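Local atomic coordinates of glutathione synthetase-like effector 30 (Gpa-GSS30-apo) (Globodera pallida, PDB entry 5OET), a protein that belongs to the glutathione synthetase family, whose enzymes use ATP to join gamma-glutamylcysteine to glycine, and probably serves this plant-parasitic nematode as a neofunctionalised effector. Residues A[404-409]-A[424-429]; A[171-176]-A[448-453]. All coordinates share one frame; numbering follows the deposited sequence.

Contact 1 (A[404-409]-A[424-429]). With MG (magnesium ion), chain C.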
ATOM      1  N   ASN A 404     -33.720  36.365 -12.178  1.00 91.58           N
ATOM      2  CA  ASN A 404     -33.305  35.280 -11.296  1.00 89.32           C
ATOM      3  C   ASN A 404     -31.763  35.158 -11.401  1.00 88.09           C
ATOM      4  O   ASN A 404     -31.238  34.157 -11.915  1.00 85.85           O
ATOM      5  CB  ASN A 404     -34.027  33.995 -11.732  1.00 88.47           C
ATOM      6  CG  ASN A 404     -33.666  32.773 -10.895  1.00 86.65           C
ATOM      7  OD1 ASN A 404     -33.145  32.875  -9.779  1.00 85.51           O
ATOM      8  ND2 ASN A 404     -33.952  31.596 -11.446  1.00 86.03           N
ATOM      9  N   PRO A 405     -31.022  36.183 -10.911  1.00 88.20           N
ATOM     10  CA  PRO A 405     -29.546  36.156 -10.951  1.00 86.16           C
ATOM     11  C   PRO A 405     -28.893  35.073 -10.095  1.00 83.67           C
ATOM     12  O   PRO A 405     -27.695  34.828 -10.230  1.00 82.95           O
ATOM     13  CB  PRO A 405     -29.152  37.538 -10.435  1.00 87.73           C
ATOM     14  CG  PRO A 405     -30.310  37.986  -9.624  1.00 89.96           C
ATOM     15  CD  PRO A 405     -31.520  37.426 -10.294  1.00 90.33           C
ATOM     16  N   HIS A 406     -29.671  34.425  -9.239  1.00 82.59           N
ATOM     17  CA  HIS A 406     -29.205  33.296  -8.437  1.00 81.00           C
ATOM     18  C   HIS A 406     -29.100  32.017  -9.294  1.00 78.57           C
ATOM     19  O   HIS A 406     -28.514  31.043  -8.873  1.00 75.38           O
ATOM     20  CB  HIS A 406     -30.128  33.044  -7.222  1.00 82.11           C
ATOM     21  CG  HIS A 406     -30.353  34.248  -6.343  1.00 85.07           C
ATOM     22  ND1 HIS A 406     -29.834  34.360  -5.069  1.00 84.93           N
ATOM     23  CD2 HIS A 406     -31.072  35.380  -6.550  1.00 87.32           C
ATOM     24  CE1 HIS A 406     -30.212  35.514  -4.541  1.00 88.06           C
ATOM     25  NE2 HIS A 406     -30.958  36.158  -5.423  1.00 88.02           N
ATOM     26  N   ARG A 407     -29.686  32.026 -10.487  1.00 81.41           N
ATOM     27  CA  ARG A 407     -29.571  30.937 -11.459  1.00 82.35           C
ATOM     28  C   ARG A 407     -28.204  30.915 -12.147  1.00 79.72           C
ATOM     29  O   ARG A 407     -27.819  29.887 -12.712  1.00 78.38           O
ATOM     30  CB  ARG A 407     -30.680  31.084 -12.523  1.00 88.52           C
ATOM     31  CG  ARG A 407     -30.843  29.925 -13.516  1.00 91.02           C
ATOM     32  CD  ARG A 407     -32.186  30.009 -14.247  1.00 95.69           C
ATOM     33  NE  ARG A 407     -32.458  28.826 -15.082  1.00 97.78           N
ATOM     34  CZ  ARG A 407     -32.769  27.603 -14.623  1.00 97.93           C
ATOM     35  NH1 ARG A 407     -32.864  27.348 -13.314  1.00 96.99           N
ATOM     36  NH2 ARG A 407     -32.980  26.609 -15.486  1.00 97.63           N
ATOM     37  N   TYR A 408     -27.470  32.033 -12.089  1.00 78.03           N
ATOM     38  CA  TYR A 408     -26.223  32.217 -12.839  1.00 75.19           C
ATOM     39  C   TYR A 408     -24.981  32.424 -11.976  1.00 72.36           C
ATOM     40  O   TYR A 408     -25.068  32.688 -10.773  1.00 72.41           O
ATOM     41  CB  TYR A 408     -26.384  33.394 -13.814  1.00 76.65           C
ATOM     42  CG  TYR A 408     -27.459  33.131 -14.835  1.00 77.48           C
ATOM     43  CD1 TYR A 408     -27.210  32.302 -15.911  1.00 76.65           C
ATOM     44  CD2 TYR A 408     -28.747  33.660 -14.694  1.00 80.02           C
ATOM     45  CE1 TYR A 408     -28.197  32.019 -16.828  1.00 78.04           C
ATOM     46  CE2 TYR A 408     -29.743  33.374 -15.611  1.00 80.88           C
ATOM     47  CZ  TYR A 408     -29.459  32.550 -16.676  1.00 79.92           C
ATOM     48  OH  TYR A 408     -30.416  32.242 -17.603  1.00 81.17           O
ATOM     49  N   VAL A 409     -23.827  32.256 -12.620  1.00 69.40           N
ATOM     50  CA  VAL A 409     -22.516  32.535 -12.034  1.00 66.66           C
ATOM     51  C   VAL A 409     -21.668  33.242 -13.087  1.00 64.93           C
ATOM     52  O   VAL A 409     -21.758  32.943 -14.279  1.00 63.18           O
ATOM     53  CB  VAL A 409     -21.833  31.277 -11.428  1.00 65.58           C
ATOM     54  CG1 VAL A 409     -21.682  30.154 -12.439  1.00 65.09           C
ATOM     55  CG2 VAL A 409     -20.506  31.612 -10.743  1.00 65.96           C
ATOM     56  N   PHE A 424     -21.428  35.557  -7.633  1.00 80.49           N
ATOM     57  CA  PHE A 424     -22.753  34.955  -7.539  1.00 78.14           C
ATOM     58  C   PHE A 424     -23.848  35.978  -7.256  1.00 78.71           C
ATOM     59  O   PHE A 424     -23.583  37.081  -6.806  1.00 79.40           O
ATOM     60  CB  PHE A 424     -22.763  33.920  -6.431  1.00 77.07           C
ATOM     61  CG  PHE A 424     -21.728  32.849  -6.572  1.00 76.39           C
ATOM     62  CD1 PHE A 424     -20.454  33.034  -6.043  1.00 75.95           C
ATOM     63  CD2 PHE A 424     -22.028  31.632  -7.196  1.00 75.00           C
ATOM     64  CE1 PHE A 424     -19.495  32.028  -6.129  1.00 73.89           C
ATOM     65  CE2 PHE A 424     -21.069  30.626  -7.298  1.00 73.13           C
ATOM     66  CZ  PHE A 424     -19.807  30.822  -6.760  1.00 72.80           C
ATOM     67  N   ASN A 425     -25.089  35.580  -7.537  1.00 77.67           N
ATOM     68  CA  ASN A 425     -26.293  36.333  -7.137  1.00 78.06           C
ATOM     69  C   ASN A 425     -26.291  37.778  -7.687  1.00 78.33           C
ATOM     70  O   ASN A 425     -25.968  37.968  -8.863  1.00 76.14           O
ATOM     71  CB  ASN A 425     -26.502  36.246  -5.611  1.00 78.19           C
ATOM     72  CG  ASN A 425     -26.448  34.813  -5.089  1.00 76.67           C
ATOM     73  OD1 ASN A 425     -26.977  33.885  -5.700  1.00 76.37           O
ATOM     74  ND2 ASN A 425     -25.799  34.628  -3.961  1.00 76.83           N
ATOM     75  N   GLU A 426     -26.670  38.775  -6.876  1.00 80.35           N
ATOM     76  CA  GLU A 426     -26.785  40.182  -7.336  1.00 81.31           C
ATOM     77  C   GLU A 426     -25.402  40.824  -7.655  1.00 81.72           C
ATOM     78  O   GLU A 426     -25.338  41.807  -8.415  1.00 82.34           O
ATOM     79  CB  GLU A 426     -27.599  41.047  -6.342  1.00 82.79           C
ATOM     80  CG  GLU A 426     -29.144  40.965  -6.459  1.00 83.90           C
ATOM     81  CD  GLU A 426     -29.827  39.758  -5.768  1.00 82.46           C
ATOM     82  OE1 GLU A 426     -29.156  38.928  -5.101  1.00 79.80           O
ATOM     83  OE2 GLU A 426     -31.080  39.627  -5.887  1.00 80.95           O
ATOM     84  N   ASP A 427     -24.310  40.249  -7.107  1.00 81.94           N
ATOM     85  CA  ASP A 427     -22.925  40.611  -7.497  1.00 82.39           C
ATOM     86  C   ASP A 427     -22.617  40.477  -8.988  1.00 81.46           C
ATOM     87  O   ASP A 427     -21.682  41.107  -9.459  1.00 81.92           O
ATOM     88  CB  ASP A 427     -21.866  39.742  -6.770  1.00 80.88           C
ATOM     89  CG  ASP A 427     -21.702  40.078  -5.311  1.00 81.63           C
ATOM     90  OD1 ASP A 427     -21.803  41.269  -4.966  1.00 83.47           O
ATOM     91  OD2 ASP A 427     -21.414  39.151  -4.517  1.00 81.08           O
ATOM     92  N   ILE A 428     -23.348  39.622  -9.700  1.00 81.11           N
ATOM     93  CA  ILE A 428     -23.156  39.426 -11.134  1.00 81.38           C
ATOM     94  C   ILE A 428     -23.536  40.696 -11.902  1.00 86.13           C
ATOM     95  O   ILE A 428     -22.790  41.106 -12.794  1.00 86.05           O
ATOM     96  CB  ILE A 428     -23.936  38.192 -11.650  1.00 78.60           C
ATOM     97  CG1 ILE A 428     -23.380  36.910 -10.996  1.00 76.70           C
ATOM     98  CG2 ILE A 428     -23.843  38.086 -13.168  1.00 77.66           C
ATOM     99  CD1 ILE A 428     -24.311  35.714 -11.099  1.00 76.14           C
ATOM    100  N   LEU A 429     -24.665  41.317 -11.541  1.00 91.50           N
ATOM    101  CA  LEU A 429     -25.084  42.596 -12.150  1.00 95.71           C
ATOM    102  C   LEU A 429     -24.157  43.737 -11.721  1.00 99.03           C
ATOM    103  O   LEU A 429     -23.787  44.604 -12.543  1.00100.52           O
ATOM    104  CB  LEU A 429     -26.532  42.957 -11.791  1.00 97.27           C
ATOM    105  CG  LEU A 429     -27.686  41.985 -12.103  1.00 96.95           C
ATOM    106  CD1 LEU A 429     -28.953  42.794 -12.375  1.00 99.51           C
ATOM    107  CD2 LEU A 429     -27.398  41.045 -13.272  1.00 95.03           C
TER
HETATM  108 MG    MG C 601     -31.901  38.007  -5.295  0.50 15.27          MG
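Glu426 OE2 and the magnesium ion stand 1.9 Å apart, and His406 NE2 reaches the same metal from the other segment at 2.1 Å. This is a metal bridge between a loop and a turn at the border of a four-stranded antiparallel sheet, in a protein whose family, the eukaryotic glutathione synthetases, has the ATP-grasp fold. Segment 404-409 leads into strand 408-412; a type II' beta turn from Phe424 to Asp427 joins strand 422-424 to helix 427-434. The glutamate chain bends at its second torsion (chi2 82°), which brings the carboxylate back to the histidine. Its plane stands 80° from the imidazole, and OE1 stays 2.9 Å from the magnesium, so the carboxylate holds the ion through OE2. Asn425, inside the turn, lays its CB over one imidazole face, displaced from the ring centre and 4.1 Å from the centroid, a CH-pi contact. The metal pair is exposed at the surface. Away from the metal, more buried residues pack: Pro405 CB meets Asn425 O, a carbonyl oxygen that takes a hydrogen bond from Ile428 N within its own segment. Ile428 points toward 404-409, and its CD1 rests against Tyr408 CB, 4.1 Å away, and against the backbone of Val409. Leu445 of strand 443-447 also packs on Ile428, tying the start of the helix to the sheet. Farther along, Val409 and Phe424 run alongside each other in the same direction: methyl CG2 of Val409, anti to the backbone N, meets the ring obliquely and off-centre, its nearest ring atom being Phe424 CE2 at 3.6 Å.

Contact 2 (A[171-176]-A[448-453])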
ATOM      1  N   ALA A 171     -24.136  15.287 -11.148  1.00 49.58           N
ATOM      2  CA  ALA A 171     -25.574  15.030 -11.327  1.00 50.33           C
ATOM      3  C   ALA A 171     -26.283  16.304 -10.864  1.00 50.90           C
ATOM      4  O   ALA A 171     -26.048  16.757  -9.753  1.00 49.84           O
ATOM      5  CB  ALA A 171     -26.030  13.819 -10.529  1.00 50.02           C
ATOM      6  N   SER A 172     -27.105  16.901 -11.724  1.00 52.73           N
ATOM      7  CA  SER A 172     -27.727  18.195 -11.422  1.00 54.93           C
ATOM      8  C   SER A 172     -29.238  18.078 -11.386  1.00 56.77           C
ATOM      9  O   SER A 172     -29.821  17.444 -12.253  1.00 56.00           O
ATOM     10  CB  SER A 172     -27.325  19.206 -12.479  1.00 55.37           C
ATOM     11  OG  SER A 172     -27.833  20.490 -12.170  1.00 57.51           O
ATOM     12  N   GLN A 173     -29.852  18.719 -10.399  1.00 60.16           N
ATOM     13  CA  GLN A 173     -31.292  18.644 -10.167  1.00 65.64           C
ATOM     14  C   GLN A 173     -32.031  19.654 -11.049  1.00 70.91           C
ATOM     15  O   GLN A 173     -32.033  20.852 -10.759  1.00 71.46           O
ATOM     16  CB  GLN A 173     -31.609  18.910  -8.678  1.00 66.23           C
ATOM     17  CG  GLN A 173     -32.945  18.349  -8.187  1.00 67.82           C
ATOM     18  CD  GLN A 173     -33.064  18.391  -6.657  1.00 68.05           C
ATOM     19  OE1 GLN A 173     -33.292  19.450  -6.076  1.00 68.49           O
ATOM     20  NE2 GLN A 173     -32.899  17.235  -6.000  1.00 65.83           N
ATOM     21  N   GLU A 174     -32.643  19.174 -12.134  1.00 76.18           N
ATOM     22  CA  GLU A 174     -33.556  20.004 -12.950  1.00 81.70           C
ATOM     23  C   GLU A 174     -34.869  20.219 -12.184  1.00 84.67           C
ATOM     24  O   GLU A 174     -35.049  19.652 -11.105  1.00 83.32           O
ATOM     25  CB  GLU A 174     -33.838  19.345 -14.314  1.00 84.40           C
ATOM     26  CG  GLU A 174     -32.721  19.431 -15.345  1.00 85.18           C
ATOM     27  CD  GLU A 174     -33.191  19.001 -16.735  1.00 88.89           C
ATOM     28  OE1 GLU A 174     -34.192  18.240 -16.821  1.00 92.66           O
ATOM     29  OE2 GLU A 174     -32.577  19.428 -17.747  1.00 89.57           O
ATOM     30  N   ASP A 175     -35.819  20.956 -12.767  1.00 88.08           N
ATOM     31  CA  ASP A 175     -37.009  21.451 -12.041  1.00 90.94           C
ATOM     32  C   ASP A 175     -38.099  20.434 -11.620  1.00 91.57           C
ATOM     33  O   ASP A 175     -38.594  20.529 -10.487  1.00 91.65           O
ATOM     34  CB  ASP A 175     -37.641  22.660 -12.774  1.00 95.13           C
ATOM     35  CG  ASP A 175     -37.038  24.000 -12.332  1.00 97.15           C
ATOM     36  OD1 ASP A 175     -37.151  24.325 -11.121  1.00 97.07           O
ATOM     37  OD2 ASP A 175     -36.480  24.738 -13.191  1.00 97.46           O
ATOM     38  N   ASP A 176     -38.456  19.483 -12.507  1.00 91.23           N
ATOM     39  CA  ASP A 176     -39.250  18.266 -12.191  1.00 90.62           C
ATOM     40  C   ASP A 176     -38.770  17.537 -10.914  1.00 89.32           C
ATOM     41  O   ASP A 176     -39.542  16.886 -10.231  1.00 88.25           O
ATOM     42  CB  ASP A 176     -39.219  17.276 -13.389  1.00 90.48           C
ATOM     43  CG  ASP A 176     -40.416  17.451 -14.363  1.00 92.88           C
ATOM     44  OD1 ASP A 176     -41.533  17.023 -14.011  1.00 94.85           O
ATOM     45  OD2 ASP A 176     -40.232  17.990 -15.481  1.00 92.38           O
ATOM     46  N   LYS A 448     -25.757  28.271 -13.022  1.00 66.92           N
ATOM     47  CA  LYS A 448     -25.339  27.588 -11.810  1.00 68.00           C
ATOM     48  C   LYS A 448     -26.102  26.282 -11.732  1.00 68.62           C
ATOM     49  O   LYS A 448     -27.304  26.254 -11.962  1.00 73.32           O
ATOM     50  CB  LYS A 448     -25.648  28.452 -10.588  1.00 69.95           C
ATOM     51  CG  LYS A 448     -25.111  27.911  -9.270  1.00 70.33           C
ATOM     52  CD  LYS A 448     -25.410  28.904  -8.141  1.00 72.44           C
ATOM     53  CE  LYS A 448     -24.726  28.493  -6.840  1.00 72.24           C
ATOM     54  NZ  LYS A 448     -24.940  29.497  -5.764  1.00 73.04           N
ATOM     55  N   LEU A 449     -25.417  25.194 -11.434  1.00 67.71           N
ATOM     56  CA  LEU A 449     -26.073  23.889 -11.343  1.00 69.98           C
ATOM     57  C   LEU A 449     -26.571  23.638  -9.922  1.00 71.54           C
ATOM     58  O   LEU A 449     -25.928  24.031  -8.943  1.00 70.39           O
ATOM     59  CB  LEU A 449     -25.112  22.789 -11.795  1.00 70.28           C
ATOM     60  CG  LEU A 449     -24.606  23.028 -13.235  1.00 71.60           C
ATOM     61  CD1 LEU A 449     -23.527  22.030 -13.599  1.00 71.00           C
ATOM     62  CD2 LEU A 449     -25.748  23.042 -14.256  1.00 72.74           C
ATOM     63  N   ARG A 450     -27.734  23.004  -9.814  1.00 73.35           N
ATOM     64  CA  ARG A 450     -28.307  22.651  -8.518  1.00 74.37           C
ATOM     65  C   ARG A 450     -27.844  21.230  -8.208  1.00 70.96           C
ATOM     66  O   ARG A 450     -28.381  20.276  -8.756  1.00 71.52           O
ATOM     67  CB  ARG A 450     -29.845  22.789  -8.539  1.00 79.35           C
ATOM     68  CG  ARG A 450     -30.358  24.067  -9.249  1.00 82.93           C
ATOM     69  CD  ARG A 450     -31.560  24.778  -8.607  1.00 86.19           C
ATOM     70  NE  ARG A 450     -32.666  23.899  -8.188  1.00 88.36           N
ATOM     71  CZ  ARG A 450     -32.866  23.411  -6.956  1.00 89.71           C
ATOM     72  NH1 ARG A 450     -32.017  23.664  -5.956  1.00 90.11           N
ATOM     73  NH2 ARG A 450     -33.930  22.633  -6.717  1.00 90.00           N
ATOM     74  N   PRO A 451     -26.821  21.074  -7.352  1.00 69.01           N
ATOM     75  CA  PRO A 451     -26.151  19.775  -7.297  1.00 67.48           C
ATOM     76  C   PRO A 451     -26.790  18.774  -6.324  1.00 65.89           C
ATOM     77  O   PRO A 451     -27.333  19.175  -5.294  1.00 67.88           O
ATOM     78  CB  PRO A 451     -24.737  20.154  -6.843  1.00 66.68           C
ATOM     79  CG  PRO A 451     -24.929  21.385  -5.999  1.00 67.89           C
ATOM     80  CD  PRO A 451     -26.278  21.985  -6.325  1.00 69.56           C
ATOM     81  N   MET A 452     -26.698  17.486  -6.664  1.00 63.20           N
ATOM     82  CA  MET A 452     -27.229  16.376  -5.865  1.00 61.53           C
ATOM     83  C   MET A 452     -26.481  16.289  -4.541  1.00 58.47           C
ATOM     84  O   MET A 452     -25.258  16.239  -4.513  1.00 59.23           O
ATOM     85  CB  MET A 452     -27.077  15.064  -6.638  1.00 62.86           C
ATOM     86  CG  MET A 452     -27.657  13.824  -5.967  1.00 65.94           C
ATOM     87  SD  MET A 452     -27.107  12.280  -6.681  1.00 69.97           S
ATOM     88  CE  MET A 452     -25.388  12.307  -6.186  1.00 67.06           C
ATOM     89  N   VAL A 453     -27.230  16.272  -3.450  1.00 57.34           N
ATOM     90  CA  VAL A 453     -26.686  16.217  -2.111  1.00 55.41           C
ATOM     91  C   VAL A 453     -27.002  14.835  -1.559  1.00 55.09           C
ATOM     92  O   VAL A 453     -28.140  14.380  -1.587  1.00 56.46           O
ATOM     93  CB  VAL A 453     -27.294  17.324  -1.222  1.00 55.88           C
ATOM     94  CG1 VAL A 453     -26.910  17.138   0.238  1.00 55.79           C
ATOM     95  CG2 VAL A 453     -26.843  18.690  -1.713  1.00 55.49           C
TER
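Ser172 carries its OG opposite its own backbone N (chi1 -176°), which turns the hydroxyl to the main chain of Arg450, while Arg450 bends at its second and third torsions and brings its guanidinium across the end of Gln173. The motif is a short backbone bridge with pairing in opposite directions: Ala171 lies by Met452, Ser172 by Pro451 and Gln173 by Arg450. It fixes the loop between strands 443-447 and 454-459 to the end of strand 160-173, part of the large mixed sheet. Gln173 N donates to Arg450 O at 2.7 Å in an almost straight bond of 178°, approaching nearly along the C=O axis. A second bond runs the other way, from Met452 N to Ala171 O at 3.2 Å, the donor somewhat tilted from the carbonyl plane. Arg450 O also receives a weak bond from Ser172 OG and has Ser172 CA near it, so three groups of the strand surround one oxygen. Leu449 CB closes over the same hydroxyl, 3.6 Å from OG. At the buried end, Ala171 CB packs on Met452 CB, and Phe96 of strand 94-96 touches both side chains. At the exposed end, Gln173 OE1 and Arg450 NH2 are 3.3 Å apart, but the angle is too poor for a hydrogen bond and the two planes stand 69° apart. Gln173 NE2 instead makes a weak hydrogen bond to Tyr179 OH. The firm bonds are thus all between main-chain atoms, which implies that this loop is held chiefly through its peptide groups, with side chains in a lesser role.

Taken together, the two contacts illustrate how one connection can join two sheets. Their centres are about 17 Å apart, on the same side of the chain's centre. Along the sequence the order is 171-176, 404-409, 424-429, 448-453, so contact 1 forms entirely between the two halves of contact 2. Strand 443-447 pairs with strand 408-412 in the four-stranded sheet of contact 1, and the chain then passes through 448-453 into strand 454-459 of the large mixed sheet. The contacts meet directly at Arg407 O and Lys448 N, 2.6 Å apart, a probable hydrogen bond. The small sheet, with the magnesium site at its border, is thereby coupled to the large one through the loop 448-453.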